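L-ribose isomerase (Geodermatophilus obscurus DSM 43160, PDB 5AVP) probably interconverts L-ribose and L-ribulose as an aldose-ketose isomerase, holding a manganese ion inside a cupin-type beta-barrel. Local coordinates at residues Gln129-Ser134 / Thr227-Pro232; Leu144-Lys149 / Phe200-Lys205; Leu45-Arg50 / Val221-Ser226. All blocks are in the same frame, centred on the assembly; numbering follows the deposited sequence.

Contact 1. Residues Gln129-Ser134 / Thr227-Pro232; sequences QRKTES and TYSHEP. With MN (manganese (II) ion), chain E.
Thr227 N donates to Thr132 O at 3.0 Å. The same threonine returns with its side chain, Thr227 OG1 accepting from Thr132 N at 3.2 Å. The pair shows a side-chain hydroxyl doing the work of a backbone carbonyl: Thr227 takes both the N-H and the C=O of Thr132, through its hydroxyl and its amide respectively, where the chain is not regular strand. Thr227 has chi1 at 64°, which sets OG1 between its own N and carbonyl carbon, facing Thr132 N.

Lys131 lies across this threonine, its CG 3.4 Å from Thr227 OG1. With CG anti to the backbone N (chi1 -167°), the chain then runs past Ser229, where Lys131 CD comes to 3.8 Å from Ser229 OG, itself hydrogen-bonded to Lys113 NZ, and turns its NZ toward Glu224, a salt-bridge partner on strand 220-226. Replacing Lys131 with an alanine would probably leave Glu224 without this positive mate and open a gap alongside Thr227 and Ser229. At the other end, Arg130 CD meets His230 CD2 at 3.7 Å, the guanidinium and imidazole planes 78° apart; the guanidinium itself is held by Asp251 and Glu106.

Next to this crossing is the metal site: Glu133 OE2 binds the manganese ion at 2.1 Å together with His126, His128 and His208, the three-histidine, one-glutamate set of cupins. Glu133 begins strand 133-139 of the larger sheet, while 227-232 leaves its neighbour, strand 220-226, and passes strand 82-91, which Tyr228 and Ser229 touch.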
loop_
_atom_site.group_PDB
_atom_site.type_symbol
_atom_site.label_atom_id
_atom_site.label_comp_id
_atom_site.label_asym_id
_atom_site.label_seq_id
_atom_site.Cartn_x
_atom_site.Cartn_y
_atom_site.Cartn_z
ATOM N N GLN A 129 -25.074 -18.442 -14.497
ATOM C CA GLN A 129 -26.378 -18.889 -14.066
ATOM C C GLN A 129 -26.481 -18.887 -12.548
ATOM O O GLN A 129 -27.523 -18.524 -11.980
ATOM C CB GLN A 129 -26.623 -20.303 -14.597
ATOM C CG GLN A 129 -28.068 -20.773 -14.498
ATOM C CD GLN A 129 -28.196 -22.289 -14.437
ATOM O OE1 GLN A 129 -27.706 -23.004 -15.314
ATOM N NE2 GLN A 129 -28.872 -22.784 -13.405
ATOM N N ARG A 130 -25.392 -19.289 -11.895
ATOM C CA ARG A 130 -25.360 -19.371 -10.432
ATOM C C ARG A 130 -24.586 -18.282 -9.730
ATOM O O ARG A 130 -25.011 -17.788 -8.691
ATOM C CB ARG A 130 -24.778 -20.703 -9.978
ATOM C CG ARG A 130 -25.572 -21.902 -10.371
ATOM C CD ARG A 130 -24.642 -23.003 -10.840
ATOM N NE ARG A 130 -24.627 -23.148 -12.293
ATOM C CZ ARG A 130 -25.217 -24.141 -12.956
ATOM N NH1 ARG A 130 -25.149 -24.192 -14.281
ATOM N NH2 ARG A 130 -25.867 -25.094 -12.297
ATOM N N LYS A 131 -23.452 -17.906 -10.298
ATOM C CA LYS A 131 -22.584 -16.916 -9.680
ATOM C C LYS A 131 -23.052 -15.464 -9.670
ATOM O O LYS A 131 -23.558 -14.938 -10.665
ATOM C CB LYS A 131 -21.185 -16.992 -10.320
ATOM C CG LYS A 131 -20.130 -16.249 -9.558
ATOM C CD LYS A 131 -18.737 -16.447 -10.135
ATOM C CE LYS A 131 -18.446 -15.575 -11.351
ATOM N NZ LYS A 131 -17.006 -15.171 -11.388
ATOM N N THR A 132 -22.882 -14.833 -8.511
ATOM C CA THR A 132 -23.183 -13.417 -8.321
ATOM C C THR A 132 -21.857 -12.826 -7.871
ATOM O O THR A 132 -21.215 -13.328 -6.934
ATOM C CB THR A 132 -24.230 -13.156 -7.240
ATOM O OG1 THR A 132 -25.542 -13.342 -7.783
ATOM C CG2 THR A 132 -24.106 -11.737 -6.750
ATOM N N GLU A 133 -21.457 -11.761 -8.552
ATOM C CA GLU A 133 -20.181 -11.116 -8.287
ATOM C C GLU A 133 -20.262 -9.703 -7.693
ATOM O O GLU A 133 -21.281 -9.020 -7.805
ATOM C CB GLU A 133 -19.382 -11.033 -9.599
ATOM C CG GLU A 133 -19.551 -12.222 -10.541
ATOM C CD GLU A 133 -18.830 -12.038 -11.881
ATOM O OE1 GLU A 133 -18.741 -10.901 -12.374
ATOM O OE2 GLU A 133 -18.369 -13.039 -12.464
ATOM N N SER A 134 -19.168 -9.279 -7.062
ATOM C CA SER A 134 -19.039 -7.931 -6.499
ATOM C C SER A 134 -17.674 -7.434 -6.977
ATOM O O SER A 134 -16.738 -8.225 -7.106
ATOM C CB SER A 134 -19.064 -7.959 -4.972
ATOM O OG SER A 134 -17.844 -8.472 -4.451
ATOM N N THR A 227 -19.849 -15.569 -5.506
ATOM C CA THR A 227 -20.252 -16.889 -5.032
ATOM C C THR A 227 -19.316 -17.899 -5.701
ATOM O O THR A 227 -18.486 -17.524 -6.530
ATOM C CB THR A 227 -21.727 -17.260 -5.397
ATOM O OG1 THR A 227 -21.888 -17.354 -6.821
ATOM C CG2 THR A 227 -22.700 -16.245 -4.818
ATOM N N TYR A 228 -19.446 -19.174 -5.355
ATOM C CA TYR A 228 -18.580 -20.209 -5.923
ATOM C C TYR A 228 -18.369 -20.157 -7.438
ATOM O O TYR A 228 -19.301 -19.955 -8.217
ATOM C CB TYR A 228 -19.099 -21.600 -5.559
ATOM C CG TYR A 228 -18.086 -22.676 -5.832
ATOM C CD1 TYR A 228 -17.142 -23.029 -4.868
ATOM C CD2 TYR A 228 -18.073 -23.353 -7.049
ATOM C CE1 TYR A 228 -16.219 -24.036 -5.109
ATOM C CE2 TYR A 228 -17.153 -24.361 -7.295
ATOM C CZ TYR A 228 -16.236 -24.696 -6.317
ATOM O OH TYR A 228 -15.365 -25.721 -6.528
ATOM N N SER A 229 -17.124 -20.369 -7.841
ATOM C CA SER A 229 -16.726 -20.363 -9.250
ATOM C C SER A 229 -16.618 -21.780 -9.798
ATOM O O SER A 229 -15.666 -22.486 -9.485
ATOM C CB SER A 229 -15.349 -19.699 -9.426
ATOM O OG SER A 229 -15.433 -18.290 -9.524
ATOM N N HIS A 230 -17.576 -22.184 -10.627
ATOM C CA HIS A 230 -17.563 -23.517 -11.225
ATOM C C HIS A 230 -16.672 -23.546 -12.467
ATOM O O HIS A 230 -16.964 -22.886 -13.460
ATOM C CB HIS A 230 -18.986 -23.912 -11.622
ATOM C CG HIS A 230 -19.929 -24.025 -10.464
ATOM N ND1 HIS A 230 -19.820 -25.009 -9.505
ATOM C CD2 HIS A 230 -21.003 -23.280 -10.115
ATOM C CE1 HIS A 230 -20.787 -24.866 -8.618
ATOM N NE2 HIS A 230 -21.521 -23.824 -8.964
ATOM N N GLU A 231 -15.596 -24.315 -12.423
ATOM C CA GLU A 231 -14.706 -24.395 -13.566
ATOM C C GLU A 231 -14.475 -25.860 -13.956
ATOM O O GLU A 231 -14.061 -26.685 -13.133
ATOM C CB GLU A 231 -13.401 -23.689 -13.212
ATOM C CG GLU A 231 -12.519 -23.351 -14.382
ATOM C CD GLU A 231 -11.589 -24.478 -14.737
ATOM O OE1 GLU A 231 -12.037 -25.426 -15.408
ATOM O OE2 GLU A 231 -10.410 -24.410 -14.328
ATOM N N PRO A 232 -14.759 -26.207 -15.217
ATOM C CA PRO A 232 -14.590 -27.574 -15.731
ATOM C C PRO A 232 -13.183 -28.161 -15.563
ATOM O O PRO A 232 -12.803 -28.618 -14.481
ATOM C CB PRO A 232 -14.995 -27.440 -17.198
ATOM C CG PRO A 232 -16.024 -26.337 -17.148
ATOM C CD PRO A 232 -15.380 -25.337 -16.226
HETATM MN MN MN E . -17.884 -12.863 -14.469
#

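Contact 2. Residues Leu144-Lys149 / Phe200-Lys205; sequences LFYSPK and FVMHRK
Tyr146 meets Phe200 and Met202 in a buried, apolar contact between the two sheets of the barrel, one segment on strand 141-150 and the other on strand 200-202 at the margin of the larger sheet. The axes of the two short strand segments come no closer than 10.6 Å, at 39° to each other, so side chains rather than backbones fill the interval, as is general where two sheets face each other.

Phe200 turns its edge toward the face of Tyr146 in an offset edge-to-face pair, the ring centroids 6.0 Å apart and the planes inclined at 61°. The two side chains come from opposite directions, which brings Phe200 CZ to 4.0 Å from Tyr146 OH. Tyr146 has CG between its backbone N and carbonyl carbon (chi1 61°), and this directs the ring in toward the other sheet. Met202 arrives obliquely: after an extended start, its chain bends at both chi2 and chi3, folding the methyl back until Met202 CE lies 3.6 Å from Tyr146 CB. The sulfur completes a Met-aromatic contact, Met202 SD being 5.3 Å from the centroid of the Tyr146 ring. Leu144 CD2 adds to the cluster, packing against Phe200 CE2 and, at 4.1 Å, against Met202 CE.

Tyr135 of strand 133-139 and the ring of His165 border Phe200, and both Tyr146 and Met202 touch the metal ligand His208. Aromatic, thioether and aliphatic groups form a largely apolar wall, with the side chain of Met202 about 7 Å from the manganese ion, consistent with a barrel interior that hems in its polar centre.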
loop_
_atom_site.group_PDB
_atom_site.type_symbol
_atom_site.label_atom_id
_atom_site.label_comp_id
_atom_site.label_asym_id
_atom_site.label_seq_id
_atom_site.Cartn_x
_atom_site.Cartn_y
_atom_site.Cartn_z
ATOM N N LEU A 144 -17.280 -0.857 -16.650
ATOM C CA LEU A 144 -18.186 -1.992 -16.625
ATOM C C LEU A 144 -19.352 -1.838 -17.597
ATOM O O LEU A 144 -20.019 -0.805 -17.636
ATOM C CB LEU A 144 -18.717 -2.168 -15.205
ATOM C CG LEU A 144 -19.743 -3.264 -14.948
ATOM C CD1 LEU A 144 -19.194 -4.600 -15.430
ATOM C CD2 LEU A 144 -20.054 -3.317 -13.473
ATOM N N PHE A 145 -19.583 -2.881 -18.389
ATOM C CA PHE A 145 -20.673 -2.917 -19.366
ATOM C C PHE A 145 -21.590 -4.098 -18.994
ATOM O O PHE A 145 -21.120 -5.187 -18.663
ATOM C CB PHE A 145 -20.115 -3.137 -20.781
ATOM C CG PHE A 145 -19.028 -2.162 -21.180
ATOM C CD1 PHE A 145 -19.330 -0.833 -21.472
ATOM C CD2 PHE A 145 -17.704 -2.587 -21.293
ATOM C CE1 PHE A 145 -18.336 0.059 -21.879
ATOM C CE2 PHE A 145 -16.703 -1.710 -21.697
ATOM C CZ PHE A 145 -17.022 -0.376 -21.991
ATOM N N TYR A 146 -22.896 -3.887 -19.044
ATOM C CA TYR A 146 -23.817 -4.955 -18.704
ATOM C C TYR A 146 -25.237 -4.739 -19.200
ATOM O O TYR A 146 -25.605 -3.653 -19.642
ATOM C CB TYR A 146 -23.856 -5.154 -17.194
ATOM C CG TYR A 146 -24.314 -3.945 -16.406
ATOM C CD1 TYR A 146 -23.507 -2.813 -16.295
ATOM C CD2 TYR A 146 -25.538 -3.945 -15.738
ATOM C CE1 TYR A 146 -23.904 -1.710 -15.532
ATOM C CE2 TYR A 146 -25.947 -2.846 -14.972
ATOM C CZ TYR A 146 -25.121 -1.734 -14.873
ATOM O OH TYR A 146 -25.489 -0.642 -14.112
ATOM N N SER A 147 -26.025 -5.799 -19.111
ATOM C CA SER A 147 -27.426 -5.789 -19.511
ATOM C C SER A 147 -28.244 -5.612 -18.225
ATOM O O SER A 147 -28.052 -6.353 -17.262
ATOM C CB SER A 147 -27.779 -7.128 -20.184
ATOM O OG SER A 147 -29.040 -7.062 -20.821
ATOM N N PRO A 148 -29.160 -4.622 -18.186
ATOM C CA PRO A 148 -29.970 -4.407 -16.977
ATOM C C PRO A 148 -31.043 -5.468 -16.770
ATOM O O PRO A 148 -31.646 -5.561 -15.698
ATOM C CB PRO A 148 -30.539 -3.008 -17.180
ATOM C CG PRO A 148 -30.699 -2.934 -18.657
ATOM C CD PRO A 148 -29.425 -3.567 -19.183
ATOM N N LYS A 149 -31.270 -6.277 -17.796
ATOM C CA LYS A 149 -32.240 -7.358 -17.701
ATOM C C LYS A 149 -31.512 -8.700 -17.612
ATOM O O LYS A 149 -30.558 -8.951 -18.344
ATOM C CB LYS A 149 -33.164 -7.355 -18.921
ATOM C CG LYS A 149 -34.585 -6.883 -18.641
ATOM C CD LYS A 149 -34.657 -5.390 -18.320
ATOM C CE LYS A 149 -36.098 -4.965 -18.023
ATOM N NZ LYS A 149 -36.699 -5.781 -16.923
ATOM N N PHE A 200 -19.682 -2.924 -5.925
ATOM C CA PHE A 200 -20.662 -3.078 -6.969
ATOM C C PHE A 200 -21.059 -4.531 -7.139
ATOM O O PHE A 200 -20.215 -5.396 -7.347
ATOM C CB PHE A 200 -20.176 -2.543 -8.303
ATOM C CG PHE A 200 -21.287 -2.412 -9.292
ATOM C CD1 PHE A 200 -22.331 -1.525 -9.051
ATOM C CD2 PHE A 200 -21.337 -3.202 -10.418
ATOM C CE1 PHE A 200 -23.400 -1.442 -9.911
ATOM C CE2 PHE A 200 -22.415 -3.116 -11.284
ATOM C CZ PHE A 200 -23.444 -2.231 -11.029
ATOM N N VAL A 201 -22.358 -4.788 -7.050
ATOM C CA VAL A 201 -22.894 -6.135 -7.179
ATOM C C VAL A 201 -23.483 -6.432 -8.554
ATOM O O VAL A 201 -24.301 -5.667 -9.076
ATOM C CB VAL A 201 -23.986 -6.397 -6.136
ATOM C CG1 VAL A 201 -24.754 -7.634 -6.512
ATOM C CG2 VAL A 201 -23.374 -6.574 -4.756
ATOM N N MET A 202 -23.055 -7.560 -9.118
ATOM C CA MET A 202 -23.507 -8.036 -10.425
ATOM C C MET A 202 -24.218 -9.359 -10.237
ATOM O O MET A 202 -23.574 -10.406 -10.122
ATOM C CB MET A 202 -22.324 -8.246 -11.383
ATOM C CG MET A 202 -22.729 -8.741 -12.775
ATOM S SD MET A 202 -23.915 -7.655 -13.670
ATOM C CE MET A 202 -22.908 -6.170 -13.875
ATOM N N HIS A 203 -25.545 -9.304 -10.202
ATOM C CA HIS A 203 -26.376 -10.494 -10.020
ATOM C C HIS A 203 -26.206 -11.530 -11.100
ATOM O O HIS A 203 -26.008 -11.203 -12.259
ATOM C CB HIS A 203 -27.844 -10.113 -9.991
ATOM C CG HIS A 203 -28.196 -9.199 -8.874
ATOM N ND1 HIS A 203 -28.161 -9.599 -7.556
ATOM C CD2 HIS A 203 -28.549 -7.892 -8.867
ATOM C CE1 HIS A 203 -28.474 -8.574 -6.785
ATOM N NE2 HIS A 203 -28.714 -7.526 -7.555
ATOM N N ARG A 204 -26.304 -12.791 -10.710
ATOM C CA ARG A 204 -26.221 -13.887 -11.655
ATOM C C ARG A 204 -27.284 -13.644 -12.746
ATOM O O ARG A 204 -28.181 -12.812 -12.583
ATOM C CB ARG A 204 -26.509 -15.185 -10.926
ATOM C CG ARG A 204 -27.782 -15.139 -10.085
ATOM C CD ARG A 204 -28.106 -16.519 -9.507
ATOM N NE ARG A 204 -27.332 -16.836 -8.312
ATOM C CZ ARG A 204 -27.652 -16.390 -7.113
ATOM N NH1 ARG A 204 -28.727 -15.625 -6.982
ATOM N NH2 ARG A 204 -26.906 -16.700 -6.062
ATOM N N LYS A 205 -27.183 -14.359 -13.858
ATOM C CA LYS A 205 -28.134 -14.195 -14.953
ATOM C C LYS A 205 -28.040 -12.840 -15.653
ATOM O O LYS A 205 -28.892 -12.508 -16.477
ATOM C CB LYS A 205 -29.575 -14.384 -14.469
ATOM C CG LYS A 205 -30.177 -15.755 -14.692
ATOM C CD LYS A 205 -29.645 -16.761 -13.686
ATOM C CE LYS A 205 -30.674 -17.865 -13.442
ATOM N NZ LYS A 205 -30.350 -18.686 -12.242
#

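Contact 3. Residues Leu45-Arg50 / Val221-Ser226; sequences LRYPVR and VVREVS
Leu45, Arg46 and Tyr47 belong to the Schellman motif that ends helix 28-44, and they bring the outgoing chain against strand 220-226 of the larger cupin sheet. Arg46 takes the left-handed C' position (phi 72°), and the positive phi there ends the helix; Leu45 and Tyr47, on either side of it in sequence, both point toward the strand, while the side chain of Arg46 leads off to Ala44 of the third subunit.

The main meeting is between Tyr47 and Arg223. Tyr47 CG lies anti to its backbone N, beside the carbonyl carbon, which sends the ring edge to the guanidinium face: Tyr47 CD1 stands over the centre of the group, 3.5 Å from Arg223 CZ, with the two planes 74° apart. It is an edge-on approach, not a flat stack. Arg223 reaches that place with CG anti to its carbonyl carbon (chi1 -79°) and a chain extended from there to NE; the edge of its guanidinium then points at Arg46 O, which lies 3.2 Å from Arg223 NH1 at too poor an angle for a hydrogen bond. A salt bridge from Arg223 NH2 to Glu136 of the second subunit carries the group into the assembly.

Tyr47 is held at its hydroxyl and on one face: the hydroxyl bonds with Ser88 and Asp112, and Pro48 CD lies above the rim of the ring. Pro48 is also the centre of an inverse gamma turn, closed by Val49 N to Tyr47 O at 2.7 Å. At the beginning of the segment, Leu45 and Val221 meet tip to tip: Leu45 CD1 rests against both valine methyls, 3.6 Å from Val221 CG1 and 3.7 Å from Val221 CG2.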
loop_
_atom_site.group_PDB
_atom_site.type_symbol
_atom_site.label_atom_id
_atom_site.label_comp_id
_atom_site.label_asym_id
_atom_site.label_seq_id
_atom_site.Cartn_x
_atom_site.Cartn_y
_atom_site.Cartn_z
ATOM N N LEU A 45 -0.166 -4.375 -4.213
ATOM C CA LEU A 45 -1.476 -3.818 -3.957
ATOM C C LEU A 45 -2.109 -4.525 -2.768
ATOM O O LEU A 45 -3.310 -4.376 -2.493
ATOM C CB LEU A 45 -2.350 -3.947 -5.214
ATOM C CG LEU A 45 -1.939 -2.930 -6.290
ATOM C CD1 LEU A 45 -2.801 -3.125 -7.512
ATOM C CD2 LEU A 45 -2.064 -1.500 -5.735
ATOM N N ARG A 46 -1.274 -5.301 -2.080
ATOM C CA ARG A 46 -1.644 -6.048 -0.879
ATOM C C ARG A 46 -2.539 -7.265 -1.030
ATOM O O ARG A 46 -3.234 -7.612 -0.084
ATOM C CB ARG A 46 -2.267 -5.100 0.168
ATOM C CG ARG A 46 -1.385 -3.891 0.575
ATOM C CD ARG A 46 -2.002 -3.074 1.723
ATOM N NE ARG A 46 -1.094 -2.045 2.238
ATOM C CZ ARG A 46 0.038 -2.286 2.906
ATOM N NH1 ARG A 46 0.422 -3.534 3.151
ATOM N NH2 ARG A 46 0.788 -1.274 3.339
ATOM N N TYR A 47 -2.535 -7.911 -2.191
ATOM C CA TYR A 47 -3.374 -9.096 -2.382
ATOM C C TYR A 47 -2.512 -10.345 -2.133
ATOM O O TYR A 47 -1.403 -10.443 -2.663
ATOM C CB TYR A 47 -3.954 -9.123 -3.792
ATOM C CG TYR A 47 -5.008 -10.159 -3.938
ATOM C CD1 TYR A 47 -6.290 -9.946 -3.435
ATOM C CD2 TYR A 47 -4.721 -11.389 -4.519
ATOM C CE1 TYR A 47 -7.278 -10.944 -3.504
ATOM C CE2 TYR A 47 -5.701 -12.400 -4.586
ATOM C CZ TYR A 47 -6.981 -12.171 -4.077
ATOM O OH TYR A 47 -7.956 -13.162 -4.130
ATOM N N PRO A 48 -3.013 -11.315 -1.326
ATOM C CA PRO A 48 -2.270 -12.537 -1.010
ATOM C C PRO A 48 -2.026 -13.516 -2.161
ATOM O O PRO A 48 -2.549 -14.629 -2.168
ATOM C CB PRO A 48 -3.089 -13.138 0.127
ATOM C CG PRO A 48 -4.484 -12.740 -0.217
ATOM C CD PRO A 48 -4.325 -11.316 -0.643
ATOM N N VAL A 49 -1.225 -13.097 -3.137
ATOM C CA VAL A 49 -0.920 -13.958 -4.266
ATOM C C VAL A 49 0.276 -14.800 -3.899
ATOM O O VAL A 49 1.403 -14.306 -3.824
ATOM C CB VAL A 49 -0.574 -13.184 -5.530
ATOM C CG1 VAL A 49 -0.285 -14.168 -6.648
ATOM C CG2 VAL A 49 -1.724 -12.237 -5.899
ATOM N N ARG A 50 0.013 -16.081 -3.665
ATOM C CA ARG A 50 1.029 -17.055 -3.298
ATOM C C ARG A 50 1.473 -17.699 -4.617
ATOM O O ARG A 50 0.664 -17.833 -5.525
ATOM C CB ARG A 50 0.390 -18.106 -2.393
ATOM C CG ARG A 50 -0.563 -17.553 -1.340
ATOM C CD ARG A 50 -0.058 -17.798 0.069
ATOM N NE ARG A 50 0.132 -19.215 0.406
ATOM C CZ ARG A 50 1.114 -19.655 1.195
ATOM N NH1 ARG A 50 1.982 -18.788 1.712
ATOM N NH2 ARG A 50 1.245 -20.949 1.467
ATOM N N VAL A 221 -6.910 -3.204 -11.893
ATOM C CA VAL A 221 -6.753 -4.271 -10.902
ATOM C C VAL A 221 -7.994 -4.283 -10.006
ATOM O O VAL A 221 -8.324 -3.264 -9.387
ATOM C CB VAL A 221 -5.523 -4.018 -9.998
ATOM C CG1 VAL A 221 -5.262 -5.235 -9.136
ATOM C CG2 VAL A 221 -4.305 -3.653 -10.846
ATOM N N VAL A 222 -8.685 -5.415 -9.916
ATOM C CA VAL A 222 -9.874 -5.445 -9.081
ATOM C C VAL A 222 -10.136 -6.742 -8.325
ATOM O O VAL A 222 -9.958 -7.844 -8.855
ATOM C CB VAL A 222 -11.150 -5.005 -9.908
ATOM C CG1 VAL A 222 -10.965 -5.287 -11.401
ATOM C CG2 VAL A 222 -12.402 -5.700 -9.385
ATOM N N ARG A 223 -10.543 -6.582 -7.065
ATOM C CA ARG A 223 -10.867 -7.703 -6.183
ATOM C C ARG A 223 -12.293 -8.185 -6.423
ATOM O O ARG A 223 -13.261 -7.465 -6.144
ATOM C CB ARG A 223 -10.750 -7.309 -4.710
ATOM C CG ARG A 223 -9.345 -7.267 -4.165
ATOM C CD ARG A 223 -9.357 -6.889 -2.696
ATOM N NE ARG A 223 -8.005 -6.908 -2.145
ATOM C CZ ARG A 223 -7.596 -7.702 -1.155
ATOM N NH1 ARG A 223 -6.336 -7.629 -0.744
ATOM N NH2 ARG A 223 -8.440 -8.555 -0.575
ATOM N N GLU A 224 -12.428 -9.405 -6.926
ATOM C CA GLU A 224 -13.743 -9.947 -7.177
ATOM C C GLU A 224 -14.152 -10.871 -6.037
ATOM O O GLU A 224 -13.533 -11.909 -5.828
ATOM C CB GLU A 224 -13.767 -10.733 -8.489
ATOM C CG GLU A 224 -15.157 -11.263 -8.857
ATOM C CD GLU A 224 -15.088 -12.427 -9.817
ATOM O OE1 GLU A 224 -14.532 -12.245 -10.924
ATOM O OE2 GLU A 224 -15.588 -13.519 -9.468
ATOM N N VAL A 225 -15.179 -10.479 -5.288
ATOM C CA VAL A 225 -15.698 -11.312 -4.203
ATOM C C VAL A 225 -17.055 -11.786 -4.748
ATOM O O VAL A 225 -17.976 -10.987 -4.928
ATOM C CB VAL A 225 -15.895 -10.511 -2.894
ATOM C CG1 VAL A 225 -16.440 -11.402 -1.845
ATOM C CG2 VAL A 225 -14.587 -9.925 -2.416
ATOM N N SER A 226 -17.167 -13.083 -5.022
ATOM C CA SER A 226 -18.374 -13.646 -5.610
ATOM C C SER A 226 -18.764 -14.981 -5.001
ATOM O O SER A 226 -18.094 -15.476 -4.096
ATOM C CB SER A 226 -18.106 -13.883 -7.089
ATOM O OG SER A 226 -17.161 -14.939 -7.238
#

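Read from the N terminus, the chain leaves helix 28-44 through 45-50, whose partner 221-226 comes 171 residues later and closes the long loop of contact 3. Inside it, 129-134 opens contact 1, and 144-149 opens contact 2, which shuts first, at 200-205. Contact 2 is therefore nested within both other loops. Contacts 1 and 3 cross, since 129-134 lies inside the loop of contact 3 while its partner 227-232 comes just after that loop closes. Spatially, contact 1 lies between the other two and touches both: Arg130 O meets Arg204 NE of contact 2, and Ser134 OG probably bonds to Val225 O of contact 3. Together they tie the helix end, neighbouring strands of the larger sheet, the metal ligand starting strand 133-139 and the facing sheet.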